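Local coordinates for protein aspartate aminotransferase (Plasmodium falciparum, PDB 3K7Y) that probably transfers the amino group of L-aspartate to 2-oxoglutarate, giving oxaloacetate and L-glutamate, with pyridoxal 5'-phosphate as cofactor, and works as a homodimer, at residues E115-M119 with L120-T124. Sequence-based numbering, arbitrary orientation.
Sequences EFLKM and LNVET
Leu-120 N donates to Leu-117 O at 2.9 Å, an i+3 to i hydrogen bond with an N-H...O angle of 157° that closes a turn in the C-terminal region of helix 105-118. A second residue uses the same carbonyl as a packing surface: Val-122, whose CA-CB bond is directed at the helix, rests its CB 3.4 Å from Leu-117 O. Val-122 CG2 lies against that oxygen too, and Val-122 CG1, anti to the backbone N (chi1 -172°), meets both CB and CD1 of Leu-117. The two side chains pass at a slant, and Leu-117 CB and Val-122 CB are 4.0 Å apart. This is the short loop linking helix 105-118 to strand 124-128 of the large mixed sheet of the class I aminotransferase fold; strand 145-153 lies next to that strand, and Glu-123 is already in backbone hydrogen bonding with Asn-145. Leu-120 lies against Phe-116, four residues earlier in the chain. Leu-120 CG, set beside its own backbone N and anti to the carbonyl carbon (chi1 -46°), sits 3.7 Å from Phe-116 O, and Leu-120 CD1 meets the Phe-116 ring obliquely, 4.2 Å from Phe-116 CE2. Leu-4 of the second subunit packs on Leu-120 and Leu-8 of that subunit on Phe-116, which brings this apolar pair to the dimer interface, while within the chain the phenylalanine also touches helix 268-283. Lys-118 points its CB away from the loop, and its NZ is hydrogen-bonded to Gly-143 O, with a cation-pi contact to Phe-144, the same ring that packs on Leu-117 and Val-122.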
loop_
_atom_site.group_PDB
_atom_site.type_symbol
_atom_site.label_atom_id
_atom_site.label_comp_id
_atom_site.label_asym_id
_atom_site.label_seq_id
_atom_site.Cartn_x
_atom_site.Cartn_y
_atom_site.Cartn_z
ATOM N N GLU A 115 13.632 1.043 3.004
ATOM C CA GLU A 115 13.578 -0.066 3.954
ATOM C C GLU A 115 14.639 -1.073 3.551
ATOM O O GLU A 115 15.256 -1.706 4.404
ATOM C CB GLU A 115 12.192 -0.731 4.031
ATOM C CG GLU A 115 11.122 0.054 4.759
ATOM C CD GLU A 115 11.464 0.412 6.211
ATOM O OE1 GLU A 115 10.549 0.858 6.945
ATOM O OE2 GLU A 115 12.634 0.276 6.640
ATOM N N PHE A 116 14.867 -1.193 2.246
ATOM C CA PHE A 116 15.836 -2.169 1.743
ATOM C C PHE A 116 17.265 -1.727 1.995
ATOM O O PHE A 116 18.158 -2.556 2.127
ATOM C CB PHE A 116 15.638 -2.470 0.251
ATOM C CG PHE A 116 16.644 -3.443 -0.301
ATOM C CD1 PHE A 116 16.759 -4.726 0.234
ATOM C CD2 PHE A 116 17.483 -3.075 -1.342
ATOM C CE1 PHE A 116 17.683 -5.640 -0.261
ATOM C CE2 PHE A 116 18.423 -3.983 -1.856
ATOM C CZ PHE A 116 18.521 -5.278 -1.308
ATOM N N LEU A 117 17.469 -0.414 2.052
ATOM C CA LEU A 117 18.783 0.121 2.327
ATOM C C LEU A 117 19.157 -0.008 3.806
ATOM O O LEU A 117 20.320 -0.276 4.110
ATOM C CB LEU A 117 18.933 1.559 1.801
ATOM C CG LEU A 117 18.822 1.796 0.278
ATOM C CD1 LEU A 117 19.247 3.188 -0.094
ATOM C CD2 LEU A 117 19.622 0.783 -0.562
ATOM N N LYS A 118 18.195 0.153 4.722
ATOM C CA LYS A 118 18.483 -0.039 6.165
ATOM C C LYS A 118 18.939 -1.460 6.376
ATOM O O LYS A 118 19.730 -1.751 7.262
ATOM C CB LYS A 118 17.272 0.269 7.065
ATOM C CG LYS A 118 17.444 1.464 8.017
ATOM C CD LYS A 118 18.359 1.134 9.217
ATOM C CE LYS A 118 18.466 2.298 10.241
ATOM N NZ LYS A 118 19.249 3.511 9.790
ATOM N N MET A 119 18.434 -2.327 5.515
ATOM C CA MET A 119 18.773 -3.729 5.505
ATOM C C MET A 119 20.249 -3.981 5.335
ATOM O O MET A 119 20.740 -5.030 5.721
ATOM C CB MET A 119 18.042 -4.386 4.358
ATOM C CG MET A 119 16.958 -5.308 4.788
ATOM S SD MET A 119 17.526 -6.962 4.457
ATOM C CE MET A 119 15.965 -7.828 4.632
ATOM N N LEU A 120 20.947 -3.017 4.746
ATOM C CA LEU A 120 22.371 -3.159 4.441
ATOM C C LEU A 120 23.232 -2.241 5.333
ATOM O O LEU A 120 22.841 -1.889 6.447
ATOM C CB LEU A 120 22.622 -2.934 2.930
ATOM C CG LEU A 120 21.682 -3.650 1.927
ATOM C CD1 LEU A 120 21.834 -3.140 0.507
ATOM C CD2 LEU A 120 21.829 -5.170 1.934
ATOM N N ASN A 121 24.418 -1.887 4.852
ATOM C CA ASN A 121 25.313 -0.969 5.568
ATOM C C ASN A 121 25.162 0.416 4.954
ATOM O O ASN A 121 26.127 0.973 4.384
ATOM C CB ASN A 121 26.791 -1.454 5.495
ATOM C CG ASN A 121 27.789 -0.538 6.268
ATOM O OD1 ASN A 121 28.998 -0.555 5.998
ATOM N ND2 ASN A 121 27.279 0.251 7.223
ATOM N N VAL A 122 23.949 0.961 5.041
ATOM C CA VAL A 122 23.669 2.233 4.397
ATOM C C VAL A 122 23.316 3.269 5.458
ATOM O O VAL A 122 22.195 3.310 5.958
ATOM C CB VAL A 122 22.595 2.095 3.308
ATOM C CG1 VAL A 122 22.472 3.377 2.538
ATOM C CG2 VAL A 122 22.946 0.976 2.352
ATOM N N GLU A 123 24.291 4.101 5.801
ATOM C CA GLU A 123 24.147 5.010 6.929
ATOM C C GLU A 123 23.833 6.439 6.505
ATOM O O GLU A 123 23.336 7.244 7.302
ATOM C CB GLU A 123 25.412 4.988 7.783
ATOM C CG GLU A 123 25.184 5.481 9.196
ATOM C CD GLU A 123 26.468 5.575 9.986
ATOM O OE1 GLU A 123 26.874 6.716 10.344
ATOM O OE2 GLU A 123 27.073 4.504 10.246
ATOM N N THR A 124 24.106 6.736 5.238
ATOM C CA THR A 124 24.127 8.093 4.741
ATOM C C THR A 124 23.576 8.094 3.334
ATOM O O THR A 124 23.914 7.214 2.540
ATOM C CB THR A 124 25.576 8.568 4.663
ATOM O OG1 THR A 124 26.424 7.424 4.467
ATOM C CG2 THR A 124 26.003 9.276 5.945
#